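Local coordinates for protein starch synthase I (Hordeum vulgare, PDB 4HLN) that belongs to the starch synthases, plant enzymes of the glycosyltransferase class built from two Rossmann-like domains, at residues 118-132 and 154-168. Numbering follows the deposited sequence.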
loop_
_atom_site.group_PDB
_atom_site.type_symbol
_atom_site.label_atom_id
_atom_site.label_comp_id
_atom_site.label_asym_id
_atom_site.label_seq_id
_atom_site.Cartn_x
_atom_site.Cartn_y
_atom_site.Cartn_z
ATOM N N GLN A 118 -7.690 19.946 -14.540
ATOM C CA GLN A 118 -7.289 18.553 -14.377
ATOM C C GLN A 118 -6.245 18.127 -15.408
ATOM O O GLN A 118 -6.535 18.046 -16.605
ATOM C CB GLN A 118 -8.504 17.631 -14.470
ATOM C CG GLN A 118 -8.154 16.154 -14.684
ATOM C CD GLN A 118 -7.483 15.514 -13.470
ATOM O OE1 GLN A 118 -7.996 15.589 -12.350
ATOM N NE2 GLN A 118 -6.331 14.882 -13.688
ATOM N N PRO A 119 -5.021 17.842 -14.940
ATOM C CA PRO A 119 -3.940 17.382 -15.815
ATOM C C PRO A 119 -4.269 16.043 -16.477
ATOM O O PRO A 119 -4.832 15.151 -15.836
ATOM C CB PRO A 119 -2.747 17.238 -14.858
ATOM C CG PRO A 119 -3.348 17.119 -13.507
ATOM C CD PRO A 119 -4.600 17.926 -13.530
ATOM N N LEU A 120 -3.931 15.916 -17.757
ATOM C CA LEU A 120 -4.166 14.680 -18.492
ATOM C C LEU A 120 -2.830 14.008 -18.843
ATOM O O LEU A 120 -1.765 14.606 -18.677
ATOM C CB LEU A 120 -5.027 14.950 -19.731
ATOM C CG LEU A 120 -6.366 15.681 -19.472
ATOM C CD1 LEU A 120 -7.037 16.093 -20.769
ATOM C CD2 LEU A 120 -7.356 14.871 -18.602
ATOM N N ALA A 121 -2.884 12.760 -19.298
ATOM C CA ALA A 121 -1.665 12.002 -19.579
ATOM C C ALA A 121 -1.266 12.017 -21.057
ATOM O O ALA A 121 -2.132 11.966 -21.946
ATOM C CB ALA A 121 -1.802 10.563 -19.080
ATOM N N LYS A 122 0.046 12.081 -21.301
ATOM C CA LYS A 122 0.623 12.052 -22.647
ATOM C C LYS A 122 0.017 10.937 -23.479
ATOM O O LYS A 122 -0.472 11.153 -24.596
ATOM C CB LYS A 122 2.136 11.826 -22.559
ATOM C CG LYS A 122 2.956 13.071 -22.262
ATOM C CD LYS A 122 3.208 13.891 -23.527
ATOM C CE LYS A 122 3.915 13.065 -24.598
ATOM N NZ LYS A 122 4.480 13.917 -25.683
ATOM N N VAL A 123 0.073 9.734 -22.917
ATOM C CA VAL A 123 -0.464 8.549 -23.557
ATOM C C VAL A 123 -1.521 7.954 -22.662
ATOM O O VAL A 123 -1.206 7.390 -21.619
ATOM C CB VAL A 123 0.614 7.478 -23.730
ATOM C CG1 VAL A 123 0.083 6.343 -24.575
ATOM C CG2 VAL A 123 1.849 8.078 -24.342
ATOM N N THR A 124 -2.776 8.083 -23.064
ATOM C CA THR A 124 -3.867 7.457 -22.344
ATOM C C THR A 124 -3.901 5.970 -22.701
ATOM O O THR A 124 -3.565 5.584 -23.816
ATOM C CB THR A 124 -5.202 8.103 -22.718
ATOM O OG1 THR A 124 -5.459 7.866 -24.104
ATOM C CG2 THR A 124 -5.157 9.603 -22.467
ATOM N N ARG A 125 -4.304 5.137 -21.752
ATOM C CA ARG A 125 -4.303 3.696 -21.963
ATOM C C ARG A 125 -5.599 3.050 -21.502
ATOM O O ARG A 125 -6.473 3.705 -20.902
ATOM C CB ARG A 125 -3.135 3.043 -21.220
ATOM C CG ARG A 125 -1.796 3.585 -21.615
ATOM C CD ARG A 125 -0.934 2.465 -22.081
ATOM N NE ARG A 125 0.269 2.916 -22.767
ATOM C CZ ARG A 125 0.654 2.454 -23.953
ATOM N NH1 ARG A 125 1.769 2.903 -24.511
ATOM N NH2 ARG A 125 -0.078 1.534 -24.578
ATOM N N SER A 126 -5.707 1.757 -21.799
ATOM C CA SER A 126 -6.794 0.945 -21.291
ATOM C C SER A 126 -6.230 0.101 -20.163
ATOM O O SER A 126 -5.304 -0.682 -20.361
ATOM C CB SER A 126 -7.393 0.073 -22.390
ATOM O OG SER A 126 -8.112 0.878 -23.316
ATOM N N ILE A 127 -6.784 0.285 -18.975
ATOM C CA ILE A 127 -6.219 -0.305 -17.774
ATOM C C ILE A 127 -7.252 -1.134 -17.053
ATOM O O ILE A 127 -8.349 -0.654 -16.768
ATOM C CB ILE A 127 -5.697 0.774 -16.837
ATOM C CG1 ILE A 127 -4.722 1.672 -17.587
ATOM C CG2 ILE A 127 -4.987 0.150 -15.672
ATOM C CD1 ILE A 127 -4.303 2.874 -16.802
ATOM N N VAL A 128 -6.899 -2.382 -16.765
ATOM C CA VAL A 128 -7.830 -3.293 -16.124
ATOM C C VAL A 128 -7.291 -3.713 -14.764
ATOM O O VAL A 128 -6.353 -4.504 -14.673
ATOM C CB VAL A 128 -8.088 -4.548 -16.991
ATOM C CG1 VAL A 128 -9.135 -5.425 -16.349
ATOM C CG2 VAL A 128 -8.512 -4.166 -18.425
ATOM N N PHE A 129 -7.872 -3.160 -13.705
ATOM C CA PHE A 129 -7.545 -3.602 -12.350
ATOM C C PHE A 129 -8.262 -4.889 -12.031
ATOM O O PHE A 129 -9.453 -5.006 -12.274
ATOM C CB PHE A 129 -7.928 -2.544 -11.316
ATOM C CG PHE A 129 -7.029 -1.355 -11.324
ATOM C CD1 PHE A 129 -5.968 -1.265 -10.436
ATOM C CD2 PHE A 129 -7.214 -0.339 -12.258
ATOM C CE1 PHE A 129 -5.125 -0.166 -10.465
ATOM C CE2 PHE A 129 -6.377 0.762 -12.293
ATOM C CZ PHE A 129 -5.329 0.852 -11.391
ATOM N N VAL A 130 -7.534 -5.861 -11.488
ATOM C CA VAL A 130 -8.163 -7.081 -10.988
ATOM C C VAL A 130 -7.877 -7.231 -9.490
ATOM O O VAL A 130 -6.732 -7.101 -9.038
ATOM C CB VAL A 130 -7.718 -8.320 -11.786
ATOM C CG1 VAL A 130 -8.556 -9.553 -11.399
ATOM C CG2 VAL A 130 -7.825 -8.040 -13.291
ATOM N N THR A 131 -8.918 -7.496 -8.713
ATOM C CA THR A 131 -8.776 -7.444 -7.264
ATOM C C THR A 131 -9.823 -8.279 -6.546
ATOM O O THR A 131 -10.907 -8.518 -7.068
ATOM C CB THR A 131 -8.848 -5.985 -6.755
ATOM O OG1 THR A 131 -8.650 -5.945 -5.333
ATOM C CG2 THR A 131 -10.182 -5.365 -7.102
ATOM N N GLY A 132 -9.476 -8.734 -5.347
ATOM C CA GLY A 132 -10.388 -9.511 -4.528
ATOM C C GLY A 132 -11.101 -8.629 -3.530
ATOM O O GLY A 132 -12.039 -9.066 -2.881
ATOM N N LEU A 154 -6.340 7.605 -12.164
ATOM C CA LEU A 154 -5.999 7.274 -13.533
ATOM C C LEU A 154 -7.141 7.622 -14.479
ATOM O O LEU A 154 -6.919 8.222 -15.520
ATOM C CB LEU A 154 -5.673 5.800 -13.631
ATOM C CG LEU A 154 -4.297 5.417 -13.088
ATOM C CD1 LEU A 154 -4.153 3.914 -13.072
ATOM C CD2 LEU A 154 -3.162 6.041 -13.886
ATOM N N ALA A 155 -8.366 7.260 -14.109
ATOM C CA ALA A 155 -9.512 7.558 -14.959
ATOM C C ALA A 155 -9.607 9.054 -15.203
ATOM O O ALA A 155 -9.996 9.496 -16.275
ATOM C CB ALA A 155 -10.799 7.037 -14.335
ATOM N N ALA A 156 -9.233 9.825 -14.194
ATOM C CA ALA A 156 -9.370 11.274 -14.228
ATOM C C ALA A 156 -8.334 11.897 -15.147
ATOM O O ALA A 156 -8.472 13.043 -15.573
ATOM C CB ALA A 156 -9.217 11.830 -12.824
ATOM N N ARG A 157 -7.279 11.141 -15.427
ATOM C CA ARG A 157 -6.232 11.597 -16.325
ATOM C C ARG A 157 -6.491 11.133 -17.760
ATOM O O ARG A 157 -5.606 11.235 -18.607
ATOM C CB ARG A 157 -4.865 11.082 -15.873
ATOM C CG ARG A 157 -4.444 11.486 -14.474
ATOM C CD ARG A 157 -2.975 11.127 -14.237
ATOM N NE ARG A 157 -2.185 12.328 -13.998
ATOM C CZ ARG A 157 -1.043 12.608 -14.614
ATOM N NH1 ARG A 157 -0.553 11.756 -15.494
ATOM N NH2 ARG A 157 -0.387 13.734 -14.341
ATOM N N GLY A 158 -7.688 10.604 -18.022
ATOM C CA GLY A 158 -8.096 10.254 -19.374
ATOM C C GLY A 158 -7.885 8.807 -19.800
ATOM O O GLY A 158 -8.118 8.453 -20.954
ATOM N N HIS A 159 -7.441 7.960 -18.881
ATOM C CA HIS A 159 -7.335 6.535 -19.175
ATOM C C HIS A 159 -8.705 5.887 -19.156
ATOM O O HIS A 159 -9.597 6.316 -18.429
ATOM C CB HIS A 159 -6.424 5.830 -18.174
ATOM C CG HIS A 159 -5.062 6.439 -18.074
ATOM N ND1 HIS A 159 -4.082 6.225 -19.017
ATOM C CD2 HIS A 159 -4.520 7.266 -17.146
ATOM C CE1 HIS A 159 -2.994 6.892 -18.676
ATOM N NE2 HIS A 159 -3.233 7.532 -17.544
ATOM N N ARG A 160 -8.869 4.852 -19.969
ATOM C CA ARG A 160 -10.065 4.039 -19.902
ATOM C C ARG A 160 -9.786 2.977 -18.845
ATOM O O ARG A 160 -8.878 2.177 -19.008
ATOM C CB ARG A 160 -10.353 3.387 -21.249
ATOM C CG ARG A 160 -11.838 3.140 -21.448
ATOM C CD ARG A 160 -12.087 2.087 -22.494
ATOM N NE ARG A 160 -13.509 1.805 -22.597
ATOM C CZ ARG A 160 -14.026 0.977 -23.492
ATOM N NH1 ARG A 160 -15.337 0.765 -23.542
ATOM N NH2 ARG A 160 -13.219 0.371 -24.343
ATOM N N VAL A 161 -10.543 2.985 -17.755
ATOM C CA VAL A 161 -10.162 2.214 -16.571
ATOM C C VAL A 161 -11.257 1.251 -16.137
ATOM O O VAL A 161 -12.400 1.651 -15.887
ATOM C CB VAL A 161 -9.778 3.143 -15.368
ATOM C CG1 VAL A 161 -9.427 2.317 -14.122
ATOM C CG2 VAL A 161 -8.633 4.080 -15.744
ATOM N N MET A 162 -10.899 -0.024 -16.055
ATOM C CA MET A 162 -11.829 -1.041 -15.586
ATOM C C MET A 162 -11.354 -1.609 -14.252
ATOM O O MET A 162 -10.158 -1.773 -14.040
ATOM C CB MET A 162 -11.969 -2.152 -16.629
ATOM C CG MET A 162 -12.873 -3.314 -16.192
ATOM S SD MET A 162 -13.110 -4.635 -17.423
ATOM C CE MET A 162 -13.720 -3.695 -18.811
ATOM N N VAL A 163 -12.282 -1.887 -13.342
ATOM C CA VAL A 163 -11.925 -2.675 -12.165
ATOM C C VAL A 163 -12.823 -3.876 -12.050
ATOM O O VAL A 163 -14.046 -3.735 -11.976
ATOM C CB VAL A 163 -12.074 -1.912 -10.864
ATOM C CG1 VAL A 163 -11.638 -2.818 -9.710
ATOM C CG2 VAL A 163 -11.273 -0.637 -10.900
ATOM N N VAL A 164 -12.204 -5.053 -12.010
ATOM C CA VAL A 164 -12.922 -6.326 -11.935
ATOM C C VAL A 164 -12.782 -6.928 -10.538
ATOM O O VAL A 164 -11.677 -7.050 -10.022
ATOM C CB VAL A 164 -12.377 -7.320 -12.967
ATOM C CG1 VAL A 164 -13.179 -8.623 -12.961
ATOM C CG2 VAL A 164 -12.394 -6.696 -14.323
ATOM N N MET A 165 -13.919 -7.300 -9.955
ATOM C CA MET A 165 -14.035 -7.734 -8.562
ATOM C C MET A 165 -15.117 -8.771 -8.449
ATOM O O MET A 165 -15.991 -8.867 -9.303
ATOM C CB MET A 165 -14.543 -6.601 -7.688
ATOM C CG MET A 165 -13.549 -5.601 -7.255
ATOM S SD MET A 165 -14.529 -4.126 -6.973
ATOM C CE MET A 165 -15.272 -4.010 -8.605
ATOM N N PRO A 166 -15.100 -9.521 -7.353
ATOM C CA PRO A 166 -16.234 -10.408 -7.110
ATOM C C PRO A 166 -17.432 -9.598 -6.665
ATOM O O PRO A 166 -17.295 -8.554 -6.034
ATOM C CB PRO A 166 -15.740 -11.298 -5.970
ATOM C CG PRO A 166 -14.217 -11.188 -6.034
ATOM C CD PRO A 166 -13.980 -9.778 -6.431
ATOM N N ARG A 167 -18.613 -10.074 -7.013
ATOM C CA ARG A 167 -19.837 -9.508 -6.474
ATOM C C ARG A 167 -20.142 -10.276 -5.181
ATOM O O ARG A 167 -20.759 -11.341 -5.194
ATOM C CB ARG A 167 -20.954 -9.646 -7.504
ATOM C CG ARG A 167 -22.260 -8.977 -7.165
ATOM C CD ARG A 167 -23.048 -8.810 -8.451
ATOM N NE ARG A 167 -24.444 -8.444 -8.252
ATOM C CZ ARG A 167 -25.446 -9.318 -8.196
ATOM N NH1 ARG A 167 -25.211 -10.622 -8.317
ATOM N NH2 ARG A 167 -26.688 -8.888 -8.021
ATOM N N TYR A 168 -19.650 -9.752 -4.065
ATOM C CA TYR A 168 -19.878 -10.375 -2.766
ATOM C C TYR A 168 -21.291 -10.085 -2.256
ATOM O O TYR A 168 -21.462 -9.333 -1.312
ATOM C CB TYR A 168 -18.876 -9.827 -1.766
ATOM C CG TYR A 168 -17.440 -10.186 -2.063
ATOM C CD1 TYR A 168 -16.982 -11.487 -1.880
ATOM C CD2 TYR A 168 -16.531 -9.223 -2.492
ATOM C CE1 TYR A 168 -15.665 -11.823 -2.126
ATOM C CE2 TYR A 168 -15.201 -9.557 -2.750
ATOM C CZ TYR A 168 -14.776 -10.860 -2.556
ATOM O OH TYR A 168 -13.466 -11.221 -2.790
HETATM O O HOH W 1 -10.356 0.189 -24.747
#
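In H159 and I127 the next carbon (CG, CG1) lies anti to the carbonyl carbon (chi1 -55° and -54°), turning the imidazole and the isoleucine branch toward one another. I127 runs on extended and lays CD1 over one face of the imidazole, 4.2 Å from the ring centroid, a CH-pi contact. At the ring edge, H159 ND1 accepts the backbone N-H of R125 at 3.0 Å, nearly in plane. H159 NE2 makes a hydrogen bond to E619, and the two bonds probably limit the ring's rotation. A121 N to R157 O at 3.2 Å ties the preceding loop.

Strands 126-130 and 160-166 run parallel, with M162 N to I127 O at 2.7 Å almost straight. On the face of I127, L154 CD1 meets the edge of the F129 ring, 3.7 Å from CZ, and V161 CG1 lies 3.9 Å from CE2. Y168 OH donates to G132 O at 2.6 Å.

With helix 150-156 the strands form a beta-alpha-beta unit of the Rossmann-like N-terminal domain. In its mixed sheet, 264-269 flanks 126-130 and 208-214 flanks 160-166. Helix 235-252 packs on V128, M162 and V164; helix 611-627 salt-bridges R125 through E623 and R157 through E619.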